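Long-range contact in viral structural protein 4 (Bombyx mori cytoplasmic polyhedrosis virus, PDB 6TZ0), which binds GTP, with a P-loop among the binding elements, and probably acts with the viral RNA-dependent RNA polymerase during transcription: residues Tyr16-Arg21 / Thr196-Tyr201. Numbering follows the deposited sequence.
Sequences YGLYLR and TYLRSY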
ATOM      1  N   TYR B  16      -8.386  42.595  18.392  1.00 32.54           N
ATOM      2  CA  TYR B  16      -7.715  43.084  17.193  1.00 32.54           C
ATOM      3  C   TYR B  16      -7.599  44.601  17.138  1.00 32.54           C
ATOM      4  O   TYR B  16      -7.033  45.122  16.173  1.00 32.54           O
ATOM      5  CB  TYR B  16      -8.462  42.581  15.960  1.00 32.54           C
ATOM      6  CG  TYR B  16      -8.224  41.127  15.660  1.00 32.54           C
ATOM      7  CD1 TYR B  16      -7.021  40.531  15.964  1.00 32.54           C
ATOM      8  CD2 TYR B  16      -9.232  40.332  15.142  1.00 32.54           C
ATOM      9  CE1 TYR B  16      -6.797  39.196  15.710  1.00 32.54           C
ATOM     10  CE2 TYR B  16      -9.023  38.987  14.889  1.00 32.54           C
ATOM     11  CZ  TYR B  16      -7.799  38.428  15.179  1.00 32.54           C
ATOM     12  OH  TYR B  16      -7.565  37.097  14.937  1.00 32.54           O
ATOM     13  N   GLY B  17      -8.098  45.316  18.140  1.00 31.39           N
ATOM     14  CA  GLY B  17      -8.118  46.758  18.108  1.00 31.39           C
ATOM     15  C   GLY B  17      -9.329  47.348  17.432  1.00 31.39           C
ATOM     16  O   GLY B  17      -9.258  48.478  16.939  1.00 31.39           O
ATOM     17  N   LEU B  18     -10.444  46.625  17.402  1.00 30.93           N
ATOM     18  CA  LEU B  18     -11.628  47.003  16.644  1.00 30.93           C
ATOM     19  C   LEU B  18     -12.806  47.101  17.595  1.00 30.93           C
ATOM     20  O   LEU B  18     -13.128  46.133  18.286  1.00 30.93           O
ATOM     21  CB  LEU B  18     -11.920  45.979  15.546  1.00 30.93           C
ATOM     22  CG  LEU B  18     -11.222  45.974  14.188  1.00 30.93           C
ATOM     23  CD1 LEU B  18      -9.765  45.657  14.276  1.00 30.93           C
ATOM     24  CD2 LEU B  18     -11.878  44.904  13.384  1.00 30.93           C
ATOM     25  N   TYR B  19     -13.445  48.262  17.626  1.00 31.75           N
ATOM     26  CA  TYR B  19     -14.565  48.535  18.511  1.00 31.75           C
ATOM     27  C   TYR B  19     -15.793  48.874  17.686  1.00 31.75           C
ATOM     28  O   TYR B  19     -15.700  49.631  16.719  1.00 31.75           O
ATOM     29  CB  TYR B  19     -14.231  49.693  19.441  1.00 31.75           C
ATOM     30  CG  TYR B  19     -13.214  49.347  20.489  1.00 31.75           C
ATOM     31  CD1 TYR B  19     -13.065  48.055  20.930  1.00 31.75           C
ATOM     32  CD2 TYR B  19     -12.356  50.299  20.990  1.00 31.75           C
ATOM     33  CE1 TYR B  19     -12.129  47.732  21.876  1.00 31.75           C
ATOM     34  CE2 TYR B  19     -11.417  49.974  21.943  1.00 31.75           C
ATOM     35  CZ  TYR B  19     -11.312  48.684  22.378  1.00 31.75           C
ATOM     36  OH  TYR B  19     -10.383  48.325  23.321  1.00 31.75           O
ATOM     37  N   LEU B  20     -16.937  48.311  18.067  1.00 31.87           N
ATOM     38  CA  LEU B  20     -18.170  48.560  17.334  1.00 31.87           C
ATOM     39  C   LEU B  20     -18.613  50.007  17.482  1.00 31.87           C
ATOM     40  O   LEU B  20     -18.559  50.587  18.568  1.00 31.87           O
ATOM     41  CB  LEU B  20     -19.289  47.628  17.802  1.00 31.87           C
ATOM     42  CG  LEU B  20     -19.254  46.167  17.360  1.00 31.87           C
ATOM     43  CD1 LEU B  20     -20.352  45.383  18.042  1.00 31.87           C
ATOM     44  CD2 LEU B  20     -19.414  46.084  15.861  1.00 31.87           C
ATOM     45  N   ARG B  21     -19.023  50.584  16.372  1.00 37.15           N
ATOM     46  CA  ARG B  21     -19.568  51.928  16.367  1.00 37.15           C
ATOM     47  C   ARG B  21     -20.968  51.886  16.973  1.00 37.15           C
ATOM     48  O   ARG B  21     -21.737  50.975  16.654  1.00 37.15           O
ATOM     49  CB  ARG B  21     -19.581  52.437  14.927  1.00 37.15           C
ATOM     50  CG  ARG B  21     -19.932  53.884  14.743  1.00 37.15           C
ATOM     51  CD  ARG B  21     -19.686  54.311  13.320  1.00 37.15           C
ATOM     52  NE  ARG B  21     -18.265  54.302  13.011  1.00 37.15           N
ATOM     53  CZ  ARG B  21     -17.773  54.493  11.796  1.00 37.15           C
ATOM     54  NH1 ARG B  21     -18.594  54.709  10.776  1.00 37.15           N
ATOM     55  NH2 ARG B  21     -16.463  54.468  11.597  1.00 37.15           N
ATOM     56  N   THR B 196     -12.591  49.264   3.687  1.00 35.40           N
ATOM     57  CA  THR B 196     -13.929  49.838   3.597  1.00 35.40           C
ATOM     58  C   THR B 196     -14.834  49.327   4.710  1.00 35.40           C
ATOM     59  O   THR B 196     -15.533  50.110   5.364  1.00 35.40           O
ATOM     60  CB  THR B 196     -14.531  49.503   2.236  1.00 35.40           C
ATOM     61  OG1 THR B 196     -13.647  49.957   1.208  1.00 35.40           O
ATOM     62  CG2 THR B 196     -15.871  50.181   2.059  1.00 35.40           C
ATOM     63  N   TYR B 197     -14.810  48.019   4.962  1.00 33.14           N
ATOM     64  CA  TYR B 197     -15.697  47.437   5.957  1.00 33.14           C
ATOM     65  C   TYR B 197     -15.249  47.766   7.372  1.00 33.14           C
ATOM     66  O   TYR B 197     -16.084  48.011   8.247  1.00 33.14           O
ATOM     67  CB  TYR B 197     -15.766  45.930   5.768  1.00 33.14           C
ATOM     68  CG  TYR B 197     -16.300  45.536   4.426  1.00 33.14           C
ATOM     69  CD1 TYR B 197     -17.651  45.626   4.145  1.00 33.14           C
ATOM     70  CD2 TYR B 197     -15.454  45.055   3.445  1.00 33.14           C
ATOM     71  CE1 TYR B 197     -18.140  45.262   2.914  1.00 33.14           C
ATOM     72  CE2 TYR B 197     -15.932  44.684   2.216  1.00 33.14           C
ATOM     73  CZ  TYR B 197     -17.273  44.791   1.954  1.00 33.14           C
ATOM     74  OH  TYR B 197     -17.749  44.421   0.724  1.00 33.14           O
ATOM     75  N   LEU B 198     -13.940  47.787   7.612  1.00 32.25           N
ATOM     76  CA  LEU B 198     -13.444  48.118   8.936  1.00 32.25           C
ATOM     77  C   LEU B 198     -13.558  49.603   9.239  1.00 32.25           C
ATOM     78  O   LEU B 198     -13.581  49.979  10.414  1.00 32.25           O
ATOM     79  CB  LEU B 198     -11.993  47.664   9.083  1.00 32.25           C
ATOM     80  CG  LEU B 198     -11.751  46.166   8.885  1.00 32.25           C
ATOM     81  CD1 LEU B 198     -10.288  45.812   9.075  1.00 32.25           C
ATOM     82  CD2 LEU B 198     -12.635  45.334   9.784  1.00 32.25           C
ATOM     83  N   ARG B 199     -13.626  50.455   8.213  1.00 35.98           N
ATOM     84  CA  ARG B 199     -13.908  51.867   8.441  1.00 35.98           C
ATOM     85  C   ARG B 199     -15.397  52.099   8.640  1.00 35.98           C
ATOM     86  O   ARG B 199     -15.796  52.947   9.446  1.00 35.98           O
ATOM     87  CB  ARG B 199     -13.407  52.707   7.268  1.00 35.98           C
ATOM     88  CG  ARG B 199     -13.458  54.203   7.490  1.00 35.98           C
ATOM     89  CD  ARG B 199     -13.208  54.943   6.188  1.00 35.98           C
ATOM     90  NE  ARG B 199     -11.875  54.709   5.648  1.00 35.98           N
ATOM     91  CZ  ARG B 199     -10.813  55.439   5.963  1.00 35.98           C
ATOM     92  NH1 ARG B 199      -9.635  55.163   5.422  1.00 35.98           N
ATOM     93  NH2 ARG B 199     -10.934  56.451   6.812  1.00 35.98           N
ATOM     94  N   SER B 200     -16.233  51.341   7.929  1.00 33.83           N
ATOM     95  CA  SER B 200     -17.671  51.563   7.985  1.00 33.83           C
ATOM     96  C   SER B 200     -18.316  50.965   9.228  1.00 33.83           C
ATOM     97  O   SER B 200     -19.282  51.533   9.745  1.00 33.83           O
ATOM     98  CB  SER B 200     -18.332  50.993   6.733  1.00 33.83           C
ATOM     99  OG  SER B 200     -18.198  49.588   6.696  1.00 33.83           O
ATOM    100  N   TYR B 201     -17.810  49.841   9.728  1.00 33.67           N
ATOM    101  CA  TYR B 201     -18.449  49.132  10.829  1.00 33.67           C
ATOM    102  C   TYR B 201     -17.825  49.409  12.184  1.00 33.67           C
ATOM    103  O   TYR B 201     -18.520  49.321  13.197  1.00 33.67           O
ATOM    104  CB  TYR B 201     -18.411  47.625  10.570  1.00 33.67           C
ATOM    105  CG  TYR B 201     -19.379  47.152   9.520  1.00 33.67           C
ATOM    106  CD1 TYR B 201     -20.569  47.814   9.295  1.00 33.67           C
ATOM    107  CD2 TYR B 201     -19.065  46.083   8.704  1.00 33.67           C
ATOM    108  CE1 TYR B 201     -21.445  47.382   8.326  1.00 33.67           C
ATOM    109  CE2 TYR B 201     -19.929  45.652   7.729  1.00 33.67           C
ATOM    110  CZ  TYR B 201     -21.115  46.307   7.543  1.00 33.67           C
ATOM    111  OH  TYR B 201     -21.983  45.878   6.567  1.00 33.67           O
TER
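Arg21 supplies the polar half of this contact, aiming its guanidinium at backbone carbonyls of segment 196-201. NH2 lies 2.7 Å from Arg199 O, but the N-H...O angle of 118° makes this a weak hydrogen bond. Ser200 O sits over one face of the guanidinium, 3.4 Å from NH1, an angle too poor for a bond. The chain gets there with CG anti to the backbone N (chi1 -172°), running on extended before it bends at chi3. NH2 also reaches Phe202 O weakly.

One backbone hydrogen bond joins the segments: Arg21 N donates to Tyr201 O over 3.5 Å, long and weak though nearly straight at 166°. Two residues earlier, Tyr19 pairs by backbone hydrogen bonding with Lys203, continuing the link.

The apolar half is a methyl contact. Leu18 CD2 touches Leu198 CD2 at 3.7 Å, the two side chains crossing obliquely, and both leucines also pack on Phe159 of strand 157-159. Just upstream, a Schellman motif at Gly17 ends helix 10-15 and starts the extended run.

The contact thus packs the loop after helix 10-15 against helix 196-201, away from the GTP-binding residues. Carbonyl oxygens carry partial negative charge, so a guanidinium beside them is probably favourable electrostatically; with both hydrogen bonds between the segments weak, the N-terminal segment appears to be held by several modest interactions together.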